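Local coordinates for protein 2-aminomuconic 6-semialdehyde dehydrogenase (Pseudomonas sp., PDB 7BZV) that oxidises 2-aminomuconic 6-semialdehyde in the meta-cleavage breakdown of 2-aminophenol, probably with NAD+ as hydride acceptor, and works as a tetramer, at residues B[401-404]-B[405-409]; B[426-429]-B[430-434]. One frame throughout, in Å; residues are numbered along the deposited sequence. Where two conformers were deposited one is given.

Contact 1: residues B[401-404]-B[405-409]; sequences DSES and EVIRR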
loop_
_atom_site.group_PDB
_atom_site.type_symbol
_atom_site.label_atom_id
_atom_site.label_comp_id
_atom_site.label_asym_id
_atom_site.label_seq_id
_atom_site.Cartn_x
_atom_site.Cartn_y
_atom_site.Cartn_z
ATOM N N ASP B 401 18.355 32.683 17.182
ATOM C CA ASP B 401 17.342 33.236 18.070
ATOM C C ASP B 401 15.934 32.760 17.768
ATOM O O ASP B 401 15.164 32.563 18.701
ATOM C CB ASP B 401 17.385 34.767 18.041
ATOM C CG ASP B 401 18.703 35.292 18.579
ATOM O OD1 ASP B 401 18.955 35.067 19.766
ATOM O OD2 ASP B 401 19.511 35.846 17.813
ATOM N N SER B 402 15.583 32.497 16.520
ATOM C CA SER B 402 14.210 32.128 16.238
ATOM C C SER B 402 14.125 30.922 15.311
ATOM O O SER B 402 15.054 30.576 14.576
ATOM C CB SER B 402 13.448 33.325 15.658
ATOM O OG SER B 402 13.671 33.382 14.269
ATOM N N GLU B 403 12.971 30.271 15.410
ATOM C CA GLU B 403 12.662 29.098 14.612
ATOM C C GLU B 403 12.647 29.422 13.122
ATOM O O GLU B 403 13.242 28.696 12.328
ATOM C CB GLU B 403 11.316 28.536 15.083
ATOM C CG GLU B 403 10.820 27.321 14.320
ATOM C CD GLU B 403 9.521 26.738 14.896
ATOM O OE1 GLU B 403 9.397 26.598 16.137
ATOM O OE2 GLU B 403 8.632 26.399 14.084
ATOM N N SER B 404 11.978 30.505 12.723
ATOM C CA SER B 404 11.985 30.889 11.311
ATOM C C SER B 404 13.401 31.137 10.825
ATOM O O SER B 404 13.791 30.712 9.722
ATOM C CB SER B 404 11.122 32.140 11.111
ATOM O OG SER B 404 9.788 31.877 11.459
ATOM N N GLU B 405 14.188 31.832 11.640
ATOM C CA GLU B 405 15.579 32.103 11.302
ATOM C C GLU B 405 16.351 30.811 11.098
ATOM O O GLU B 405 17.111 30.673 10.140
ATOM C CB GLU B 405 16.228 32.933 12.426
ATOM C CG GLU B 405 17.718 33.182 12.272
ATOM C CD GLU B 405 18.430 33.445 13.614
ATOM O OE1 GLU B 405 17.753 33.677 14.642
ATOM O OE2 GLU B 405 19.665 33.428 13.625
ATOM N N VAL B 406 16.193 29.851 12.009
ATOM C CA VAL B 406 17.116 28.724 11.945
ATOM C C VAL B 406 16.717 27.786 10.803
ATOM O O VAL B 406 17.580 27.148 10.189
ATOM C CB VAL B 406 17.222 27.998 13.308
ATOM C CG1 VAL B 406 15.992 27.197 13.599
ATOM C CG2 VAL B 406 18.463 27.113 13.322
ATOM N N ILE B 407 15.426 27.716 10.455
ATOM C CA ILE B 407 15.032 26.924 9.284
ATOM C C ILE B 407 15.694 27.495 8.034
ATOM O O ILE B 407 16.300 26.766 7.233
ATOM C CB ILE B 407 13.493 26.874 9.159
ATOM C CG1 ILE B 407 12.912 26.067 10.316
ATOM C CG2 ILE B 407 13.059 26.326 7.813
ATOM C CD1 ILE B 407 11.476 26.345 10.631
ATOM N N ARG B 408 15.614 28.818 7.863
ATOM C CA ARG B 408 16.211 29.449 6.691
ATOM C C ARG B 408 17.709 29.172 6.642
ATOM O O ARG B 408 18.247 28.785 5.603
ATOM C CB ARG B 408 15.933 30.959 6.693
ATOM C CG ARG B 408 16.792 31.761 5.703
ATOM C CD ARG B 408 16.502 33.278 5.763
ATOM N NE ARG B 408 16.927 33.914 7.017
ATOM C CZ ARG B 408 18.193 34.097 7.373
ATOM N NH1 ARG B 408 19.184 33.698 6.579
ATOM N NH2 ARG B 408 18.466 34.679 8.519
ATOM N N ARG B 409 18.395 29.332 7.769
ATOM C CA ARG B 409 19.835 29.128 7.765
ATOM C C ARG B 409 20.202 27.665 7.576
ATOM O O ARG B 409 21.198 27.350 6.913
ATOM C CB ARG B 409 20.428 29.683 9.067
ATOM C CG ARG B 409 20.181 31.198 9.253
ATOM C CD ARG B 409 20.630 31.697 10.636
ATOM N NE ARG B 409 22.077 31.571 10.817
ATOM C CZ ARG B 409 22.691 31.699 11.994
ATOM N NH1 ARG B 409 21.988 31.965 13.091
ATOM N NH2 ARG B 409 24.006 31.570 12.075
HETATM O O HOH W 1 20.470 35.272 15.396
HETATM O O HOH W 2 15.961 35.577 14.525
#

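Contact 2: residues B[426-429]-B[430-434]; sequences LSRA and HRVSE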
loop_
_atom_site.group_PDB
_atom_site.type_symbol
_atom_site.label_atom_id
_atom_site.label_comp_id
_atom_site.label_asym_id
_atom_site.label_seq_id
_atom_site.Cartn_x
_atom_site.Cartn_y
_atom_site.Cartn_z
ATOM N N LEU B 426 6.640 19.311 21.292
ATOM C CA LEU B 426 5.946 18.455 20.338
ATOM C C LEU B 426 5.780 19.134 18.989
ATOM O O LEU B 426 6.195 18.596 17.960
ATOM C CB LEU B 426 4.573 18.064 20.883
ATOM C CG LEU B 426 3.604 17.418 19.896
ATOM C CD1 LEU B 426 4.098 16.031 19.569
ATOM C CD2 LEU B 426 2.222 17.373 20.479
ATOM N N SER B 427 5.094 20.283 18.966
ATOM C CA SER B 427 4.758 20.897 17.690
ATOM C C SER B 427 6.007 21.362 16.961
ATOM O O SER B 427 6.102 21.264 15.728
ATOM C CB SER B 427 3.805 22.062 17.917
ATOM O OG SER B 427 2.491 21.546 18.049
ATOM N N ARG B 428 6.969 21.886 17.709
ATOM C CA ARG B 428 8.173 22.381 17.074
ATOM C C ARG B 428 8.972 21.255 16.434
ATOM O O ARG B 428 9.572 21.451 15.376
ATOM C CB ARG B 428 9.033 23.119 18.093
ATOM C CG ARG B 428 10.410 23.458 17.594
ATOM C CD ARG B 428 11.249 23.893 18.766
ATOM N NE ARG B 428 10.981 25.274 19.127
ATOM C CZ ARG B 428 11.226 25.805 20.331
ATOM N NH1 ARG B 428 11.705 25.054 21.322
ATOM N NH2 ARG B 428 10.987 27.090 20.540
ATOM N N ALA B 429 9.055 20.092 17.095
ATOM C CA ALA B 429 9.785 18.964 16.542
ATOM C C ALA B 429 9.280 18.622 15.146
ATOM O O ALA B 429 10.068 18.444 14.201
ATOM C CB ALA B 429 9.631 17.751 17.455
ATOM N N HIS B 430 7.963 18.461 15.027
ATOM C CA HIS B 430 7.358 18.054 13.766
ATOM C C HIS B 430 7.427 19.181 12.748
ATOM O O HIS B 430 7.793 18.953 11.594
ATOM C CB HIS B 430 5.916 17.596 14.008
ATOM C CG HIS B 430 5.834 16.282 14.719
ATOM N ND1 HIS B 430 6.049 15.077 14.091
ATOM C CD2 HIS B 430 5.641 15.990 16.027
ATOM C CE1 HIS B 430 5.957 14.096 14.973
ATOM N NE2 HIS B 430 5.688 14.620 16.155
ATOM N N ARG B 431 7.148 20.414 13.166
ATOM C CA ARG B 431 7.211 21.556 12.245
ATOM C C ARG B 431 8.589 21.730 11.632
ATOM O O ARG B 431 8.734 21.902 10.419
ATOM C CB ARG B 431 6.885 22.862 12.982
ATOM C CG ARG B 431 5.513 23.314 13.002
ATOM C CD ARG B 431 5.421 24.790 13.470
ATOM N NE ARG B 431 6.331 25.212 14.548
ATOM C CZ ARG B 431 5.984 25.312 15.834
ATOM N NH1 ARG B 431 4.757 24.977 16.227
ATOM N NH2 ARG B 431 6.854 25.749 16.724
ATOM N N VAL B 432 9.616 21.786 12.481
ATOM C CA VAL B 432 10.961 22.098 12.007
ATOM C C VAL B 432 11.542 20.940 11.197
ATOM O O VAL B 432 12.129 21.147 10.121
ATOM C CB VAL B 432 11.866 22.480 13.202
ATOM C CG1 VAL B 432 13.293 22.683 12.764
ATOM C CG2 VAL B 432 11.322 23.728 13.864
ATOM N N SER B 433 11.407 19.708 11.697
ATOM C CA SER B 433 12.040 18.573 11.021
ATOM C C SER B 433 11.490 18.418 9.603
ATOM O O SER B 433 12.247 18.171 8.656
ATOM C CB SER B 433 11.868 17.272 11.831
ATOM O OG SER B 433 10.519 16.946 11.979
ATOM N N GLU B 434 10.188 18.638 9.418
ATOM C CA GLU B 434 9.587 18.442 8.096
ATOM C C GLU B 434 9.991 19.517 7.101
ATOM O O GLU B 434 9.899 19.289 5.892
ATOM C CB GLU B 434 8.051 18.429 8.161
ATOM C CG GLU B 434 7.421 17.171 8.711
ATOM C CD GLU B 434 5.911 17.309 8.897
ATOM O OE1 GLU B 434 5.395 16.883 9.983
ATOM O OE2 GLU B 434 5.268 17.862 7.969
#

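Contact 1: residues B[401-404]-B[405-409]
A capping box opens the helix 403-411, with Ser402 at the N-cap and Glu405 three residues on as its partner. Ser402 OG accepts from Glu405 N at 3.1 Å, and in return the carboxylate of Glu405 reaches back to take Ser402 N on OE1, also at 3.1 Å. Beyond the box proper, Asp401 N gives the same OE1 a shorter bond of 2.8 Å. The two amides come from one face of the carboxylate plane, roughly 30° out of it, Asp401 N on the syn side and Ser402 N on the anti side. With CG anti to the backbone N (chi1 175°) and the chain extended beyond it, the Glu405 side chain reaches the amides of the N-cap and the residue before it. Its other oxygen, OE2, forms a salt bridge with Arg409 NH1 at 2.8 Å, so both oxygens are engaged, OE1 by two amides and OE2 by the guanidinium; Arg409 is itself fixed by Asp381, Thr398 and Pro399. Asp401 OD2 stands 4.2 Å from Glu405 OE1, a like-charge approach probably eased by the salt bridge of Asp401 to Arg297. On another side of the helix Glu403 and Ile407 lie side by side, CG of the former 3.9 Å from CD1 of the latter. One water donates to both Asp401 OD2 and Glu405 OE2, at 2.7 Å from each.

Contact 2: residues B[426-429]-B[430-434]
Leu426 meets His430 one turn on in the helix 426-435: its CD1 lies 3.9 Å from CD2 of the imidazole, and its carbonyl O sits at the ring edge, 3.3 Å from the same CD2. The backbone bond from His430 N to Leu426 O is weak. The ring nitrogens are hydrogen-bonded outward, NE2 with His430 NE2 of the third subunit and ND1 with Tyr138 OH of the fourth. Ser427 O takes Arg431 N at 2.9 Å, while Ser427 CB touches Arg431 NH1. Arg431 bends at chi3 (-38°), which lays its guanidinium back along the helix with Arg428 CA 3.6 Å above one face, toward the rim. Arg431 NE forms a salt bridge with Glu403, and NH1 donates to Asp486 O of the second subunit. A leucine in its place would probably leave the Glu403 carboxylate without its main salt-bridge mate and Arg428 CA without its guanidinium cover. Arg428 CG also packs beside Val432 CG2, and its charged end goes to Asp265. Ala429 O is gripped twice, by Ser433 N and by Ser433 OG, the hydroxyl at 2.7 Å. Within the beta-alpha-beta unit, this helix links strand 418-422 to strand 440-443, with Ala429 and Ser433 packed on Val443 and Val432 facing helix 403-411.

Overall arrangement
Contacts 1 and 2 illustrate how two short helices of one domain can be joined through side chains that also pack along their own helices, Glu403 beside Ile407 and Arg431 over Arg428. Their centres are about 13 Å apart, and the main tie is the salt bridge between Glu403 OE2 and Arg431 NE, 2.6 Å long. Aliphatic contacts accompany it: Glu403 CG lies 3.7 Å from Val432 CG2, with Ile407 CD1 near the same methyl. Contact 1 meets the second subunit alone, through Glu488; contact 2 meets three others, including Val483, Asp486 and Arg126 of the second, the last salt-bridged to Glu434. Tetrameric assembly is required for NAD+ binding in this enzyme.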